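Local coordinates for HemO (Neisseria meningitidis, PDB 1J77), which binds heme through an axial histidine ligand and probably opens its porphyrin ring oxidatively, at residues N105-W110 with A173-E179; L111-G116 with H152-F156; K54-I59 with L99-A103. All blocks are in the same frame, centred on the assembly; numbering follows the deposited sequence.

In the fold
Helix 104-119 is shared by two of the three contacts in this all-helical, single-chain fold. Its first half meets helix 167-192 in interaction 1, and its second half meets helix 149-162 in interaction 2, their centres about 13 Å apart. Along the chain, interaction 3 comes first, joining helix 39-60 to the loop that leads into helix 104-119; interaction 2 falls within the span bridged by interaction 1. Centres of interactions 1 and 3 lie about 11 Å apart, with Trp110 packed on Pro100 and Ile59. Ala177 touches Tyr112, linking the close helix crossing directly to the heme pocket of interaction 2.

Interaction 1 of 3, residues N105-W110 with A173-E179; sequences NKAIGW and AIQGARE
Asn105 opens the contact through its backbone: its carbonyl O receives a CA-H...O contact from Ala173 CA at 3.3 Å, while its side-chain ND2 is hydrogen-bonded to Glu172 OE1, just before the partner segment. Lys106 contributes at both ends. Its O faces Gly176 CA, again as a CA-H...O contact, and its chain, bent at chi3, carries NZ across to the carboxylate of Glu179. The NZ to Glu179 OE2 distance in this salt bridge is 3.2 Å, on the syn side and 19° out of the carboxylate plane; the bond to OE1 is weak. Gln175 NE2 takes the anti lone pair of the same OE2 at 2.9 Å, so two donors grip that oxygen and hold the carboxylate in place. Ile108 adds a lighter apolar touch on the methyl of Ala173.

At Gly109 the backbones come together, its CA lying 4.0 Å from Ala177 CA. This is a close helix-helix crossing built on Gly109 and Gly176, with small alanines around them: the axes of the two segments approach to 6.2 Å at -48°, within the all-helical heme oxygenase fold. Gly109 CA sits 3.1 Å from Ala173 O, and Gly109 O in turn faces Ala177 CA, so CA-H...O contacts run in both directions.

Trp110 ends the segment with CG beside its own backbone N (chi1 -71°), which sends the indole along the partner helix past Gly176 O. Its NE1 donates to a water 2.9 Å away, lying in the ring plane, and that water also lies close to Glu179 OE1.

Interaction 2 of 3, residues L111-G116 with H152-F156; sequences LYCAEG and HWRAF. With HEM (protoporphyrin IX containing Fe), chain B.
Glu115 and Phe156 make the tight centre of this contact: Glu115 CG stands over the middle of the phenyl face, 3.6 Å from the ring centroid and 3° off its normal, a CH-pi contact. Leu111 CG meets the same ring at its edge, so Phe156 is held from two directions. Alongside, the indole of Trp153 reaches the backbone of the other helix, with CZ3 3.4 Å from Gly116 N, and Trp153 CH2 comes 3.7 Å from Tyr112 CE1, the two rings being oblique to each other.

The His152 end is looser and only partly buried. Its NE2 gives Glu115 OE2 a weak, bent bond (3.1 Å, 120°), with carboxylate and imidazole planes nearly perpendicular; the other oxygen, OE1, is bonded by Tyr60, while His145 stacks on the imidazole.

The segment axes stay 11.4 Å apart, so large side chains bridge the helices. Tyr112 OH donates to heme propionate O1D at 2.7 Å, with heme methyl CMD over one face of its ring, and Gly116 C lies 3.3 Å from heme C2D. Such close backbone approach is characteristic of the distal helix of heme oxygenases, opposite the proximal ligand His23, with a water on the iron.

Interaction 3 of 3, residues K54-I59 with L99-A103; sequences KAVDHI and LPYEA
The 54-59 segment is helical but kinked: the N atoms of His58 and Ile59 lack the regular helical bond to the turn before, Ile59 N bonding Val56 O instead. The irregular chain 99-103 passes beside it with Ala55 and Pro100 nearest, their CA atoms 5.9 Å apart. A water spans the two backbones, donating to Ala55 O at 2.9 Å and accepting from Glu102 N at 3.0 Å.

His58 carries most of the side-chain contact. Its CG lies between its own backbone N and carbonyl carbon (chi1 70°), which turns the imidazole toward the loop. There it stacks face to face on Tyr101, the centroids 3.8 Å apart and the planes 10° from parallel. Ile59 CG1 lies over the opposite face, toward its rim. From the ring edge His58 NE2 donates to Glu102 O at 2.8 Å with an angle of 153°, meeting a lone pair in the carbonyl plane, the oxygen tilted somewhat out of the imidazole plane. One turn earlier in the helix, Leu99 CD1 presses on Lys54 CG at 3.6 Å, the two side chains crossing at about a right angle.

Toward the interior, Pro100 and Ile59 pack on Trp110, so the contact fastens helix 39-60 to the chain entering helix 104-119. Lying between Tyr101 and Ile59, the imidazole is kept flat by the stack, while the NE2 bond sets its orientation about CB-CG and uses its proton.

Interaction 1 of 3, residues N105-W110 with A173-E179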
loop_
_atom_site.group_PDB
_atom_site.type_symbol
_atom_site.label_atom_id
_atom_site.label_comp_id
_atom_site.label_asym_id
_atom_site.label_seq_id
_atom_site.Cartn_x
_atom_site.Cartn_y
_atom_site.Cartn_z
ATOM N N ASN A 105 -13.724 6.418 10.084
ATOM C CA ASN A 105 -13.414 5.027 10.330
ATOM C C ASN A 105 -12.893 4.337 9.070
ATOM O O ASN A 105 -11.955 3.557 9.151
ATOM C CB ASN A 105 -14.623 4.311 10.930
ATOM C CG ASN A 105 -14.968 4.836 12.346
ATOM O OD1 ASN A 105 -14.086 5.084 13.152
ATOM N ND2 ASN A 105 -16.261 4.968 12.636
ATOM N N LYS A 106 -13.499 4.638 7.935
ATOM C CA LYS A 106 -13.091 4.018 6.662
ATOM C C LYS A 106 -11.633 4.384 6.397
ATOM O O LYS A 106 -10.884 3.549 5.839
ATOM C CB LYS A 106 -13.999 4.431 5.512
ATOM C CG LYS A 106 -15.380 3.749 5.518
ATOM C CD LYS A 106 -16.272 4.272 4.415
ATOM C CE LYS A 106 -16.390 3.283 3.296
ATOM N NZ LYS A 106 -17.309 3.722 2.186
ATOM N N ALA A 107 -11.190 5.601 6.766
ATOM C CA ALA A 107 -9.792 5.993 6.532
ATOM C C ALA A 107 -8.825 5.136 7.328
ATOM O O ALA A 107 -7.699 4.923 6.924
ATOM C CB ALA A 107 -9.560 7.522 6.793
ATOM N N ILE A 108 -9.263 4.622 8.480
ATOM C CA ILE A 108 -8.428 3.717 9.272
ATOM C C ILE A 108 -8.115 2.431 8.484
ATOM O O ILE A 108 -7.007 1.946 8.555
ATOM C CB ILE A 108 -9.087 3.430 10.644
ATOM C CG1 ILE A 108 -9.298 4.736 11.405
ATOM C CG2 ILE A 108 -8.186 2.509 11.443
ATOM C CD1 ILE A 108 -10.246 4.597 12.587
ATOM N N GLY A 109 -9.099 1.932 7.758
ATOM C CA GLY A 109 -8.892 0.820 6.820
ATOM C C GLY A 109 -7.874 1.083 5.713
ATOM O O GLY A 109 -7.080 0.194 5.399
ATOM N N TRP A 110 -7.897 2.267 5.119
ATOM C CA TRP A 110 -6.883 2.660 4.141
ATOM C C TRP A 110 -5.521 2.702 4.761
ATOM O O TRP A 110 -4.515 2.311 4.156
ATOM C CB TRP A 110 -7.187 4.013 3.460
ATOM C CG TRP A 110 -8.319 3.968 2.516
ATOM C CD1 TRP A 110 -9.632 3.772 2.786
ATOM C CD2 TRP A 110 -8.230 4.152 1.109
ATOM N NE1 TRP A 110 -10.346 3.761 1.623
ATOM C CE2 TRP A 110 -9.516 4.041 0.578
ATOM C CE3 TRP A 110 -7.181 4.418 0.242
ATOM C CZ2 TRP A 110 -9.792 4.173 -0.807
ATOM C CZ3 TRP A 110 -7.455 4.550 -1.118
ATOM C CH2 TRP A 110 -8.744 4.405 -1.619
ATOM N N ALA A 173 -14.239 0.456 9.136
ATOM C CA ALA A 173 -12.792 0.389 8.847
ATOM C C ALA A 173 -12.454 -0.786 7.923
ATOM O O ALA A 173 -11.656 -0.645 7.001
ATOM C CB ALA A 173 -11.996 0.289 10.099
ATOM N N ILE A 174 -13.013 -1.960 8.207
ATOM C CA ILE A 174 -12.777 -3.107 7.328
ATOM C C ILE A 174 -13.308 -2.840 5.918
ATOM O O ILE A 174 -12.647 -3.167 4.902
ATOM C CB ILE A 174 -13.450 -4.366 7.926
ATOM C CG1 ILE A 174 -12.708 -4.766 9.160
ATOM C CG2 ILE A 174 -13.416 -5.496 6.938
ATOM C CD1 ILE A 174 -13.571 -5.637 10.036
ATOM N N GLN A 175 -14.484 -2.260 5.798
ATOM C CA GLN A 175 -14.969 -1.852 4.490
ATOM C C GLN A 175 -13.989 -0.875 3.811
ATOM O O GLN A 175 -13.780 -1.004 2.619
ATOM C CB GLN A 175 -16.374 -1.263 4.546
ATOM C CG GLN A 175 -16.936 -0.860 3.208
ATOM C CD GLN A 175 -17.095 -2.035 2.242
ATOM O OE1 GLN A 175 -17.254 -3.210 2.664
ATOM N NE2 GLN A 175 -17.095 -1.722 0.955
ATOM N N GLY A 176 -13.440 0.085 4.558
ATOM C CA GLY A 176 -12.404 0.983 4.064
ATOM C C GLY A 176 -11.232 0.191 3.472
ATOM O O GLY A 176 -10.773 0.526 2.392
ATOM N N ALA A 177 -10.712 -0.780 4.200
ATOM C CA ALA A 177 -9.609 -1.630 3.740
ATOM C C ALA A 177 -9.988 -2.391 2.452
ATOM O O ALA A 177 -9.216 -2.397 1.488
ATOM C CB ALA A 177 -9.166 -2.610 4.860
ATOM N N ARG A 178 -11.209 -2.897 2.375
ATOM C CA ARG A 178 -11.666 -3.563 1.140
ATOM C C ARG A 178 -11.594 -2.554 -0.043
ATOM O O ARG A 178 -11.137 -2.876 -1.144
ATOM C CB ARG A 178 -13.108 -4.130 1.290
ATOM C CG ARG A 178 -13.219 -5.327 2.230
ATOM C CD ARG A 178 -14.597 -5.911 2.380
ATOM N NE ARG A 178 -14.460 -7.151 3.124
ATOM C CZ ARG A 178 -15.444 -7.788 3.727
ATOM N NH1 ARG A 178 -16.676 -7.303 3.687
ATOM N NH2 ARG A 178 -15.179 -8.920 4.373
ATOM N N GLU A 179 -12.065 -1.334 0.203
ATOM C CA GLU A 179 -12.078 -0.286 -0.799
ATOM C C GLU A 179 -10.690 0.188 -1.198
ATOM O O GLU A 179 -10.478 0.490 -2.380
ATOM C CB GLU A 179 -12.986 0.873 -0.392
ATOM C CG GLU A 179 -14.456 0.448 -0.327
ATOM C CD GLU A 179 -15.393 1.498 0.219
ATOM O OE1 GLU A 179 -15.041 2.689 0.180
ATOM O OE2 GLU A 179 -16.514 1.114 0.605
HETATM O O HOH W 1 -13.293 3.812 1.501
#

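Interaction 2 of 3, residues L111-G116 with H152-F156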
loop_
_atom_site.group_PDB
_atom_site.type_symbol
_atom_site.label_atom_id
_atom_site.label_comp_id
_atom_site.label_asym_id
_atom_site.label_seq_id
_atom_site.Cartn_x
_atom_site.Cartn_y
_atom_site.Cartn_z
ATOM N N LEU A 111 -5.443 3.234 5.980
ATOM C CA LEU A 111 -4.198 3.245 6.666
ATOM C C LEU A 111 -3.610 1.830 6.943
ATOM O O LEU A 111 -2.412 1.626 6.772
ATOM C CB LEU A 111 -4.337 4.060 7.975
ATOM C CG LEU A 111 -3.059 4.165 8.787
ATOM C CD1 LEU A 111 -1.947 4.800 8.098
ATOM C CD2 LEU A 111 -3.351 4.877 10.121
ATOM N N TYR A 112 -4.448 0.926 7.406
ATOM C CA TYR A 112 -4.082 -0.494 7.570
ATOM C C TYR A 112 -3.513 -1.052 6.245
ATOM O O TYR A 112 -2.402 -1.618 6.225
ATOM C CB TYR A 112 -5.309 -1.293 8.031
ATOM C CG TYR A 112 -5.129 -2.788 7.848
ATOM C CD1 TYR A 112 -4.347 -3.535 8.738
ATOM C CD2 TYR A 112 -5.709 -3.416 6.772
ATOM C CE1 TYR A 112 -4.153 -4.893 8.531
ATOM C CE2 TYR A 112 -5.502 -4.781 6.532
ATOM C CZ TYR A 112 -4.726 -5.522 7.423
ATOM O OH TYR A 112 -4.538 -6.902 7.183
ATOM N N CYS A 113 -4.197 -0.808 5.142
ATOM C CA CYS A 113 -3.793 -1.343 3.822
ATOM C C CYS A 113 -2.438 -0.781 3.449
ATOM O O CYS A 113 -1.528 -1.517 3.098
ATOM C CB CYS A 113 -4.839 -0.942 2.834
ATOM S SG CYS A 113 -4.616 -1.558 1.214
ATOM N N ALA A 114 -2.269 0.548 3.530
ATOM C CA ALA A 114 -0.992 1.088 3.175
ATOM C C ALA A 114 0.153 0.668 4.083
ATOM O O ALA A 114 1.275 0.439 3.621
ATOM C CB ALA A 114 -1.055 2.657 3.094
ATOM N N GLU A 115 -0.115 0.609 5.396
ATOM C CA GLU A 115 0.955 0.308 6.297
ATOM C C GLU A 115 1.329 -1.188 6.204
ATOM O O GLU A 115 2.528 -1.535 6.240
ATOM C CB GLU A 115 0.643 0.811 7.708
ATOM C CG GLU A 115 1.885 0.838 8.607
ATOM C CD GLU A 115 3.040 1.625 8.065
ATOM O OE1 GLU A 115 2.854 2.733 7.514
ATOM O OE2 GLU A 115 4.184 1.166 8.207
ATOM N N GLY A 116 0.339 -2.044 6.055
ATOM C CA GLY A 116 0.628 -3.437 5.827
ATOM C C GLY A 116 1.396 -3.714 4.548
ATOM O O GLY A 116 2.175 -4.660 4.508
ATOM N N HIS A 152 8.424 -2.911 13.512
ATOM C CA HIS A 152 7.618 -1.745 13.175
ATOM C C HIS A 152 6.135 -2.079 13.076
ATOM O O HIS A 152 5.295 -1.386 13.660
ATOM C CB HIS A 152 8.175 -1.136 11.893
ATOM C CG HIS A 152 7.465 0.094 11.441
ATOM N ND1 HIS A 152 7.169 1.140 12.290
ATOM C CD2 HIS A 152 6.996 0.448 10.217
ATOM C CE1 HIS A 152 6.515 2.071 11.608
ATOM N NE2 HIS A 152 6.411 1.681 10.348
ATOM N N TRP A 153 5.794 -3.145 12.356
ATOM C CA TRP A 153 4.414 -3.556 12.184
ATOM C C TRP A 153 3.732 -3.927 13.501
ATOM O O TRP A 153 2.599 -3.513 13.753
ATOM C CB TRP A 153 4.337 -4.734 11.155
ATOM C CG TRP A 153 3.016 -5.316 10.998
ATOM C CD1 TRP A 153 2.619 -6.530 11.403
ATOM C CD2 TRP A 153 1.887 -4.720 10.336
ATOM N NE1 TRP A 153 1.296 -6.733 11.106
ATOM C CE2 TRP A 153 0.820 -5.630 10.434
ATOM C CE3 TRP A 153 1.652 -3.468 9.737
ATOM C CZ2 TRP A 153 -0.436 -5.356 9.940
ATOM C CZ3 TRP A 153 0.424 -3.218 9.234
ATOM C CH2 TRP A 153 -0.611 -4.126 9.337
ATOM N N ARG A 154 4.403 -4.716 14.348
ATOM C CA ARG A 154 3.836 -5.100 15.635
ATOM C C ARG A 154 3.519 -3.849 16.477
ATOM O O ARG A 154 2.475 -3.761 17.104
ATOM C CB ARG A 154 4.815 -6.050 16.335
ATOM C CG ARG A 154 5.020 -7.330 15.521
ATOM C CD ARG A 154 5.865 -8.429 16.188
ATOM N NE ARG A 154 6.793 -8.995 15.207
ATOM C CZ ARG A 154 8.113 -8.867 15.266
ATOM N NH1 ARG A 154 8.683 -8.256 16.290
ATOM N NH2 ARG A 154 8.885 -9.388 14.316
ATOM N N ALA A 155 4.392 -2.855 16.432
ATOM C CA ALA A 155 4.134 -1.601 17.166
ATOM C C ALA A 155 2.893 -0.940 16.597
ATOM O O ALA A 155 1.944 -0.590 17.323
ATOM C CB ALA A 155 5.317 -0.670 17.051
ATOM N N PHE A 156 2.870 -0.821 15.267
ATOM C CA PHE A 156 1.761 -0.208 14.606
ATOM C C PHE A 156 0.487 -0.934 14.982
ATOM O O PHE A 156 -0.541 -0.322 15.304
ATOM C CB PHE A 156 1.961 -0.295 13.083
ATOM C CG PHE A 156 0.931 0.456 12.309
ATOM C CD1 PHE A 156 0.970 1.847 12.259
ATOM C CD2 PHE A 156 -0.097 -0.212 11.652
ATOM C CE1 PHE A 156 0.024 2.524 11.568
ATOM C CE2 PHE A 156 -1.046 0.488 10.953
ATOM C CZ PHE A 156 -1.001 1.843 10.922
HETATM C CHA HEM B . 1.119 -8.521 4.217
HETATM C CHB HEM B . 3.128 -10.159 0.127
HETATM C CHC HEM B . 1.327 -6.314 -2.277
HETATM C CHD HEM B . -1.082 -4.955 1.738
HETATM C C1A HEM B . 1.894 -9.239 3.339
HETATM C C2A HEM B . 2.808 -10.351 3.690
HETATM C C3A HEM B . 3.341 -10.776 2.547
HETATM C C4A HEM B . 2.804 -9.995 1.442
HETATM C CMA HEM B . 4.362 -11.932 2.405
HETATM C CAA HEM B . 3.175 -10.915 5.093
HETATM C CBA HEM B . 4.459 -10.234 5.569
HETATM C CGA HEM B . 4.812 -10.616 6.994
HETATM O O1A HEM B . 3.898 -11.093 7.729
HETATM O O2A HEM B . 6.012 -10.455 7.367
HETATM C C1B HEM B . 2.830 -9.265 -0.891
HETATM C C2B HEM B . 3.306 -9.363 -2.243
HETATM C C3B HEM B . 2.782 -8.313 -2.937
HETATM C C4B HEM B . 2.023 -7.498 -1.990
HETATM C CMB HEM B . 4.237 -10.515 -2.700
HETATM C CAB HEM B . 3.024 -7.931 -4.398
HETATM C CBB HEM B . 3.182 -8.854 -5.341
HETATM C C1C HEM B . 0.576 -5.597 -1.384
HETATM C C2C HEM B . -0.074 -4.314 -1.649
HETATM C C3C HEM B . -0.783 -3.983 -0.558
HETATM C C4C HEM B . -0.537 -4.950 0.477
HETATM C CMC HEM B . -0.036 -3.608 -3.012
HETATM C CAC HEM B . -1.660 -2.759 -0.332
HETATM C CBC HEM B . -2.123 -2.078 -1.375
HETATM C C1D HEM B . -0.699 -5.806 2.726
HETATM C C2D HEM B . -1.220 -5.712 4.066
HETATM C C3D HEM B . -0.570 -6.817 4.837
HETATM C C4D HEM B . 0.299 -7.461 3.883
HETATM C CMD HEM B . -2.244 -4.687 4.557
HETATM C CAD HEM B . -0.703 -7.152 6.323
HETATM C CBD HEM B . -1.468 -8.419 6.569
HETATM C CGD HEM B . -1.585 -8.507 8.074
HETATM O O1D HEM B . -2.555 -7.924 8.616
HETATM O O2D HEM B . -0.748 -9.214 8.716
HETATM N NA HEM B . 1.939 -9.057 1.977
HETATM N NB HEM B . 2.020 -8.144 -0.783
HETATM N NC HEM B . 0.277 -5.917 -0.092
HETATM N ND HEM B . 0.213 -6.866 2.617
HETATM FE FE HEM B . 1.025 -7.566 0.923
HETATM O O HOH W 2 2.521 -6.391 1.364
#

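Interaction 3 of 3, residues K54-I59 with L99-A103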
loop_
_atom_site.group_PDB
_atom_site.type_symbol
_atom_site.label_atom_id
_atom_site.label_comp_id
_atom_site.label_asym_id
_atom_site.label_seq_id
_atom_site.Cartn_x
_atom_site.Cartn_y
_atom_site.Cartn_z
ATOM N N LYS A 54 -0.038 8.610 -2.700
ATOM C CA LYS A 54 -0.624 9.951 -2.628
ATOM C C LYS A 54 -2.011 9.925 -1.976
ATOM O O LYS A 54 -2.355 10.787 -1.157
ATOM C CB LYS A 54 -0.681 10.583 -4.024
ATOM C CG LYS A 54 -1.442 11.930 -4.096
ATOM C CD LYS A 54 -0.835 13.009 -3.306
ATOM C CE LYS A 54 -1.714 14.291 -3.341
ATOM N NZ LYS A 54 -0.934 15.474 -2.903
ATOM N N ALA A 55 -2.828 8.964 -2.346
ATOM C CA ALA A 55 -4.185 8.813 -1.875
ATOM C C ALA A 55 -4.291 8.643 -0.362
ATOM O O ALA A 55 -5.382 8.837 0.188
ATOM C CB ALA A 55 -4.863 7.634 -2.575
ATOM N N VAL A 56 -3.220 8.181 0.274
ATOM C CA VAL A 56 -3.273 8.010 1.712
ATOM C C VAL A 56 -2.489 9.047 2.468
ATOM O O VAL A 56 -2.464 9.028 3.700
ATOM C CB VAL A 56 -2.860 6.592 2.166
ATOM C CG1 VAL A 56 -3.824 5.504 1.663
ATOM C CG2 VAL A 56 -1.391 6.295 1.821
ATOM N N ASP A 57 -1.898 9.996 1.761
ATOM C CA ASP A 57 -1.023 11.000 2.338
ATOM C C ASP A 57 -1.674 11.831 3.433
ATOM O O ASP A 57 -1.059 12.067 4.442
ATOM C CB ASP A 57 -0.440 11.900 1.247
ATOM C CG ASP A 57 0.803 12.568 1.709
ATOM O OD1 ASP A 57 0.865 13.832 1.722
ATOM O OD2 ASP A 57 1.735 11.861 2.147
ATOM N N HIS A 58 -2.912 12.229 3.184
ATOM C CA HIS A 58 -3.658 13.067 4.141
ATOM C C HIS A 58 -4.063 12.253 5.387
ATOM O O HIS A 58 -4.365 12.831 6.467
ATOM C CB HIS A 58 -4.891 13.648 3.447
ATOM C CG HIS A 58 -5.951 12.634 3.133
ATOM N ND1 HIS A 58 -5.745 11.601 2.233
ATOM C CD2 HIS A 58 -7.191 12.429 3.651
ATOM C CE1 HIS A 58 -6.833 10.843 2.181
ATOM N NE2 HIS A 58 -7.715 11.305 3.050
ATOM N N ILE A 59 -4.117 10.928 5.267
ATOM C CA ILE A 59 -4.448 10.085 6.409
ATOM C C ILE A 59 -3.221 9.964 7.319
ATOM O O ILE A 59 -3.347 10.018 8.536
ATOM C CB ILE A 59 -4.946 8.704 5.936
ATOM C CG1 ILE A 59 -6.150 8.872 5.008
ATOM C CG2 ILE A 59 -5.281 7.801 7.177
ATOM C CD1 ILE A 59 -6.670 7.567 4.419
ATOM N N LEU A 99 -8.711 11.505 -7.111
ATOM C CA LEU A 99 -8.219 10.573 -6.130
ATOM C C LEU A 99 -9.127 10.505 -4.918
ATOM O O LEU A 99 -9.672 11.512 -4.472
ATOM C CB LEU A 99 -6.840 11.000 -5.676
ATOM C CG LEU A 99 -5.663 10.430 -6.464
ATOM C CD1 LEU A 99 -4.417 10.538 -5.664
ATOM C CD2 LEU A 99 -5.927 9.004 -6.744
ATOM N N PRO A 100 -9.279 9.317 -4.357
ATOM C CA PRO A 100 -10.000 9.112 -3.091
ATOM C C PRO A 100 -9.372 9.944 -2.008
ATOM O O PRO A 100 -8.139 10.119 -2.002
ATOM C CB PRO A 100 -9.783 7.622 -2.803
ATOM C CG PRO A 100 -9.422 7.024 -4.132
ATOM C CD PRO A 100 -8.758 8.056 -4.926
ATOM N N TYR A 101 -10.180 10.445 -1.071
ATOM C CA TYR A 101 -9.687 11.247 0.025
ATOM C C TYR A 101 -10.584 10.836 1.175
ATOM O O TYR A 101 -11.471 11.577 1.624
ATOM C CB TYR A 101 -9.834 12.730 -0.343
ATOM C CG TYR A 101 -9.110 13.733 0.503
ATOM C CD1 TYR A 101 -7.774 14.083 0.250
ATOM C CD2 TYR A 101 -9.750 14.415 1.515
ATOM C CE1 TYR A 101 -7.120 15.038 1.004
ATOM C CE2 TYR A 101 -9.115 15.348 2.241
ATOM C CZ TYR A 101 -7.792 15.694 1.999
ATOM O OH TYR A 101 -7.195 16.708 2.731
ATOM N N GLU A 102 -10.284 9.660 1.718
ATOM C CA GLU A 102 -11.174 9.040 2.671
ATOM C C GLU A 102 -11.002 9.650 4.061
ATOM O O GLU A 102 -9.952 10.226 4.414
ATOM C CB GLU A 102 -10.949 7.515 2.694
ATOM C CG GLU A 102 -12.047 6.759 3.439
ATOM C CD GLU A 102 -13.448 7.089 2.992
ATOM O OE1 GLU A 102 -13.890 6.413 2.013
ATOM O OE2 GLU A 102 -14.111 8.010 3.636
ATOM N N ALA A 103 -12.043 9.483 4.874
ATOM C CA ALA A 103 -12.067 10.059 6.209
ATOM C C ALA A 103 -12.687 9.102 7.214
ATOM O O ALA A 103 -13.237 8.066 6.832
ATOM C CB ALA A 103 -12.881 11.352 6.180
HETATM O O HOH W 3 -8.100 7.917 0.599
#